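Local coordinates for protein N-acetylglucosamine-6-phosphate deacetylase (Mycobacterium smegmatis, PDB 6FV4) that probably removes the acetyl group from N-acetylglucosamine-6-phosphate, as a metal-dependent hydrolase of the NagA family, at residues Tyr266-Leu280 with Leu345-Ala357. The protein carries 1 engineered substitution. Numbering follows the deposited sequence.
Sequences YRHITQTVGPERLSL and LAVRQACVNPARA
Gln349 reaches from helix 345-357 into the corner between helix 266-273 and strand 278-280, part of the beta/alpha barrel of the amidohydrolase superfamily. Its chain runs straight out beyond CG (chi2 177°), which brings the amide to the edge of the Tyr266 ring, the two planes 68° apart. Tyr266 OH donates to Gln349 OE1 at 2.6 Å, in the carbonyl plane and on a lone pair. On the other branch, NE2 gives water 1 a hydrogen bond and Thr270 OG1 a weak one, so both ends of this buried amide are held and its flip is fixed. Thr270 CG2 meets Leu345 CD2 tip to tip, while Leu345 CD1 packs on Pro275 CB.

One turn further along, Asn353 ties the turn after helix 266-273 to the start of the strand. Its ND2 donates to Pro275 O at 2.8 Å and to Leu278 O at 2.9 Å, both acceptors close to the amide plane and both bonds nearly straight. At the solvent side Arg348 NE bridges to Glu276 OE1 over 3.0 Å, on the syn lone pair, with carboxylate and guanidinium almost perpendicular. The strand itself pairs with strand 251-255, and Ala346 packs against helix 324-334. Where the helix widens into a pi-type turn, Gln349 O accepts Leu280 N at 2.8 Å, the donor standing above the carbonyl plane.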
loop_
_atom_site.group_PDB
_atom_site.type_symbol
_atom_site.label_atom_id
_atom_site.label_comp_id
_atom_site.label_asym_id
_atom_site.label_seq_id
_atom_site.Cartn_x
_atom_site.Cartn_y
_atom_site.Cartn_z
ATOM N N TYR B 266 -0.960 -4.638 8.023
ATOM C CA TYR B 266 -0.794 -5.949 7.397
ATOM C C TYR B 266 -1.765 -6.127 6.228
ATOM O O TYR B 266 -1.415 -6.720 5.197
ATOM C CB TYR B 266 -0.996 -7.049 8.441
ATOM C CG TYR B 266 -1.401 -8.385 7.857
ATOM C CD1 TYR B 266 -0.462 -9.198 7.214
ATOM C CD2 TYR B 266 -2.710 -8.841 7.951
ATOM C CE1 TYR B 266 -0.831 -10.421 6.663
ATOM C CE2 TYR B 266 -3.091 -10.060 7.408
ATOM C CZ TYR B 266 -2.142 -10.849 6.770
ATOM O OH TYR B 266 -2.500 -12.062 6.226
ATOM N N ARG B 267 -2.997 -5.641 6.386
ATOM C CA ARG B 267 -3.971 -5.664 5.292
ATOM C C ARG B 267 -3.533 -4.773 4.138
ATOM O O ARG B 267 -3.618 -5.164 2.969
ATOM C CB ARG B 267 -5.344 -5.209 5.803
ATOM C CG ARG B 267 -6.288 -6.311 6.186
ATOM C CD ARG B 267 -7.752 -5.808 6.261
ATOM N NE ARG B 267 -7.911 -4.569 7.035
ATOM C CZ ARG B 267 -7.975 -4.504 8.363
ATOM N NH1 ARG B 267 -7.869 -5.607 9.098
ATOM N NH2 ARG B 267 -8.136 -3.330 8.967
ATOM N N HIS B 268 -3.133 -3.540 4.448
ATOM C CA HIS B 268 -2.624 -2.614 3.436
ATOM C C HIS B 268 -1.496 -3.232 2.611
ATOM O O HIS B 268 -1.488 -3.153 1.376
ATOM C CB HIS B 268 -2.131 -1.348 4.138
ATOM C CG HIS B 268 -1.590 -0.304 3.210
ATOM N ND1 HIS B 268 -2.401 0.470 2.405
ATOM C CD2 HIS B 268 -0.323 0.102 2.971
ATOM C CE1 HIS B 268 -1.651 1.305 1.706
ATOM N NE2 HIS B 268 -0.385 1.103 2.032
ATOM N N ILE B 269 -0.512 -3.826 3.284
ATOM C CA ILE B 269 0.624 -4.387 2.559
ATOM C C ILE B 269 0.188 -5.605 1.755
ATOM O O ILE B 269 0.580 -5.770 0.593
ATOM C CB ILE B 269 1.781 -4.702 3.528
ATOM C CG1 ILE B 269 2.334 -3.401 4.117
ATOM C CG2 ILE B 269 2.920 -5.467 2.801
ATOM C CD1 ILE B 269 2.765 -2.362 3.068
ATOM N N THR B 270 -0.634 -6.474 2.345
ATOM C CA THR B 270 -1.142 -7.604 1.579
ATOM C C THR B 270 -1.882 -7.122 0.341
ATOM O O THR B 270 -1.679 -7.655 -0.754
ATOM C CB THR B 270 -2.064 -8.466 2.435
ATOM O OG1 THR B 270 -1.353 -8.949 3.580
ATOM C CG2 THR B 270 -2.585 -9.638 1.627
ATOM N N GLN B 271 -2.730 -6.095 0.504
ATOM C CA GLN B 271 -3.447 -5.494 -0.617
ATOM C C GLN B 271 -2.468 -4.950 -1.658
ATOM O O GLN B 271 -2.691 -5.099 -2.865
ATOM C CB GLN B 271 -4.392 -4.401 -0.068
ATOM C CG GLN B 271 -5.310 -3.704 -1.040
ATOM C CD GLN B 271 -6.247 -2.670 -0.359
ATOM O OE1 GLN B 271 -6.114 -2.355 0.838
ATOM N NE2 GLN B 271 -7.202 -2.154 -1.129
ATOM N N THR B 272 -1.352 -4.370 -1.214
ATOM C CA THR B 272 -0.373 -3.789 -2.137
ATOM C C THR B 272 0.425 -4.860 -2.888
ATOM O O THR B 272 0.547 -4.803 -4.115
ATOM C CB THR B 272 0.591 -2.860 -1.379
ATOM O OG1 THR B 272 -0.149 -1.892 -0.632
ATOM C CG2 THR B 272 1.510 -2.118 -2.344
ATOM N N VAL B 273 1.000 -5.837 -2.183
ATOM C CA VAL B 273 1.987 -6.700 -2.841
ATOM C C VAL B 273 1.381 -7.962 -3.434
ATOM O O VAL B 273 2.025 -8.603 -4.278
ATOM C CB VAL B 273 3.137 -7.087 -1.894
ATOM C CG1 VAL B 273 3.751 -5.854 -1.315
ATOM C CG2 VAL B 273 2.655 -8.037 -0.785
ATOM N N GLY B 274 0.174 -8.339 -3.021
ATOM C CA GLY B 274 -0.476 -9.520 -3.543
ATOM C C GLY B 274 -0.244 -10.738 -2.669
ATOM O O GLY B 274 0.470 -10.676 -1.667
ATOM N N PRO B 275 -0.824 -11.882 -3.051
ATOM C CA PRO B 275 -0.760 -13.074 -2.194
ATOM C C PRO B 275 0.587 -13.792 -2.197
ATOM O O PRO B 275 0.809 -14.632 -1.315
ATOM C CB PRO B 275 -1.853 -13.991 -2.775
ATOM C CG PRO B 275 -2.547 -13.173 -3.869
ATOM C CD PRO B 275 -1.579 -12.134 -4.294
ATOM N N GLU B 276 1.479 -13.490 -3.141
ATOM C CA GLU B 276 2.746 -14.196 -3.305
ATOM C C GLU B 276 3.922 -13.525 -2.623
ATOM O O GLU B 276 5.010 -14.104 -2.614
ATOM C CB GLU B 276 3.123 -14.315 -4.791
ATOM C CG GLU B 276 2.727 -15.607 -5.439
ATOM C CD GLU B 276 1.283 -15.908 -5.183
ATOM O OE1 GLU B 276 0.952 -17.066 -4.847
ATOM O OE2 GLU B 276 0.472 -14.967 -5.295
ATOM N N ARG B 277 3.765 -12.305 -2.121
ATOM C CA ARG B 277 4.927 -11.476 -1.848
ATOM C C ARG B 277 5.057 -11.073 -0.386
ATOM O O ARG B 277 5.887 -10.216 -0.074
ATOM C CB ARG B 277 4.923 -10.240 -2.748
ATOM C CG ARG B 277 5.094 -10.542 -4.235
ATOM C CD ARG B 277 5.399 -9.264 -5.006
ATOM N NE ARG B 277 6.307 -8.438 -4.227
ATOM C CZ ARG B 277 6.294 -7.109 -4.154
ATOM N NH1 ARG B 277 5.405 -6.384 -4.832
ATOM N NH2 ARG B 277 7.175 -6.503 -3.360
ATOM N N LEU B 278 4.305 -11.693 0.520
ATOM C CA LEU B 278 4.453 -11.451 1.950
ATOM C C LEU B 278 4.719 -12.759 2.677
ATOM O O LEU B 278 4.053 -13.768 2.419
ATOM C CB LEU B 278 3.213 -10.754 2.554
ATOM C CG LEU B 278 3.439 -10.276 4.003
ATOM C CD1 LEU B 278 2.635 -8.998 4.261
ATOM C CD2 LEU B 278 3.040 -11.324 5.024
ATOM N N SER B 279 5.694 -12.730 3.589
ATOM C CA SER B 279 6.019 -13.841 4.471
ATOM C C SER B 279 5.651 -13.482 5.903
ATOM O O SER B 279 6.057 -12.427 6.402
ATOM C CB SER B 279 7.524 -14.157 4.430
ATOM O OG SER B 279 7.917 -14.591 3.151
ATOM N N LEU B 280 4.944 -14.380 6.578
ATOM C CA LEU B 280 4.712 -14.247 8.008
ATOM C C LEU B 280 5.921 -14.829 8.730
ATOM O O LEU B 280 6.397 -15.895 8.356
ATOM C CB LEU B 280 3.437 -14.972 8.419
ATOM C CG LEU B 280 2.166 -14.388 7.774
ATOM C CD1 LEU B 280 1.007 -15.344 7.927
ATOM C CD2 LEU B 280 1.854 -13.086 8.413
ATOM N N LEU B 345 -4.884 -17.609 1.748
ATOM C CA LEU B 345 -3.844 -16.591 1.774
ATOM C C LEU B 345 -2.828 -16.881 2.875
ATOM O O LEU B 345 -1.622 -16.820 2.643
ATOM C CB LEU B 345 -4.469 -15.215 1.971
ATOM C CG LEU B 345 -3.487 -14.055 2.101
ATOM C CD1 LEU B 345 -2.686 -13.892 0.827
ATOM C CD2 LEU B 345 -4.249 -12.766 2.467
ATOM N N ALA B 346 -3.309 -17.213 4.078
ATOM C CA ALA B 346 -2.416 -17.438 5.205
ATOM C C ALA B 346 -1.468 -18.604 4.935
ATOM O O ALA B 346 -0.297 -18.560 5.329
ATOM C CB ALA B 346 -3.238 -17.674 6.473
ATOM N N VAL B 347 -1.938 -19.636 4.222
ATOM C CA VAL B 347 -1.054 -20.754 3.899
ATOM C C VAL B 347 0.059 -20.306 2.958
ATOM O O VAL B 347 1.220 -20.708 3.106
ATOM C CB VAL B 347 -1.862 -21.931 3.321
ATOM C CG1 VAL B 347 -0.936 -22.908 2.605
ATOM C CG2 VAL B 347 -2.589 -22.643 4.426
ATOM N N ARG B 348 -0.262 -19.460 1.982
ATOM C CA ARG B 348 0.788 -18.891 1.138
ATOM C C ARG B 348 1.782 -18.081 1.968
ATOM O O ARG B 348 3.000 -18.205 1.797
ATOM C CB ARG B 348 0.169 -18.011 0.060
ATOM C CG ARG B 348 -0.248 -18.761 -1.200
ATOM C CD ARG B 348 -1.315 -17.980 -1.955
ATOM N NE ARG B 348 -1.354 -18.332 -3.379
ATOM C CZ ARG B 348 -2.091 -19.308 -3.900
ATOM N NH1 ARG B 348 -2.876 -20.048 -3.122
ATOM N NH2 ARG B 348 -2.053 -19.545 -5.204
ATOM N N GLN B 349 1.277 -17.240 2.873
ATOM C CA GLN B 349 2.167 -16.342 3.602
ATOM C C GLN B 349 2.985 -17.060 4.667
ATOM O O GLN B 349 4.079 -16.593 5.013
ATOM C CB GLN B 349 1.359 -15.225 4.248
ATOM C CG GLN B 349 0.716 -14.304 3.230
ATOM C CD GLN B 349 -0.124 -13.252 3.885
ATOM O OE1 GLN B 349 -0.604 -13.451 5.007
ATOM N NE2 GLN B 349 -0.296 -12.110 3.207
ATOM N N ALA B 350 2.465 -18.146 5.243
ATOM C CA ALA B 350 3.149 -18.811 6.347
ATOM C C ALA B 350 3.925 -20.045 5.913
ATOM O O ALA B 350 4.718 -20.566 6.710
ATOM C CB ALA B 350 2.149 -19.221 7.434
ATOM N N CYS B 351 3.704 -20.522 4.681
ATOM C CA CYS B 351 4.260 -21.783 4.204
ATOM C C CYS B 351 4.964 -21.635 2.857
ATOM O O CYS B 351 6.148 -21.977 2.741
ATOM C CB CYS B 351 3.165 -22.857 4.099
ATOM S SG CYS B 351 2.021 -22.986 5.532
ATOM N N VAL B 352 4.285 -21.130 1.832
ATOM C CA VAL B 352 4.860 -21.170 0.483
ATOM C C VAL B 352 5.782 -19.988 0.220
ATOM O O VAL B 352 6.932 -20.166 -0.203
ATOM C CB VAL B 352 3.754 -21.258 -0.584
ATOM C CG1 VAL B 352 4.397 -21.389 -1.967
ATOM C CG2 VAL B 352 2.833 -22.430 -0.294
ATOM N N ASN B 353 5.302 -18.774 0.443
ATOM C CA ASN B 353 6.103 -17.587 0.148
ATOM C C ASN B 353 7.434 -17.593 0.873
ATOM O O ASN B 353 8.449 -17.256 0.243
ATOM C CB ASN B 353 5.323 -16.312 0.497
ATOM C CG ASN B 353 3.999 -16.211 -0.259
ATOM O OD1 ASN B 353 3.776 -16.953 -1.202
ATOM N ND2 ASN B 353 3.131 -15.286 0.156
ATOM N N PRO B 354 7.505 -17.886 2.177
ATOM C CA PRO B 354 8.820 -17.834 2.834
ATOM C C PRO B 354 9.762 -18.924 2.361
ATOM O O PRO B 354 10.972 -18.686 2.274
ATOM C CB PRO B 354 8.480 -17.973 4.321
ATOM C CG PRO B 354 7.116 -18.527 4.376
ATOM C CD PRO B 354 6.414 -18.060 3.157
ATOM N N ALA B 355 9.256 -20.129 2.098
ATOM C CA ALA B 355 10.132 -21.189 1.612
ATOM C C ALA B 355 10.700 -20.824 0.251
ATOM O O ALA B 355 11.884 -21.069 -0.034
ATOM C CB ALA B 355 9.378 -22.519 1.551
ATOM N N ARG B 356 9.867 -20.225 -0.599
ATOM C CA ARG B 356 10.304 -19.820 -1.929
ATOM C C ARG B 356 11.306 -18.670 -1.854
ATOM O O ARG B 356 12.315 -18.666 -2.568
ATOM C CB ARG B 356 9.080 -19.427 -2.769
ATOM C CG ARG B 356 9.359 -19.213 -4.237
ATOM C CD ARG B 356 8.123 -18.703 -4.943
ATOM N NE ARG B 356 7.602 -17.520 -4.277
ATOM C CZ ARG B 356 6.330 -17.361 -3.913
ATOM N NH1 ARG B 356 5.434 -18.313 -4.160
ATOM N NH2 ARG B 356 5.953 -16.242 -3.316
ATOM N N ALA B 357 11.046 -17.682 -0.996
ATOM C CA ALA B 357 11.964 -16.554 -0.886
ATOM C C ALA B 357 13.359 -17.007 -0.461
ATOM O O ALA B 357 14.363 -16.441 -0.906
ATOM C CB ALA B 357 11.418 -15.524 0.104
HETATM O O HOH W 1 1.062 -12.254 0.486
HETATM O O HOH W 2 2.594 -18.192 -3.427
#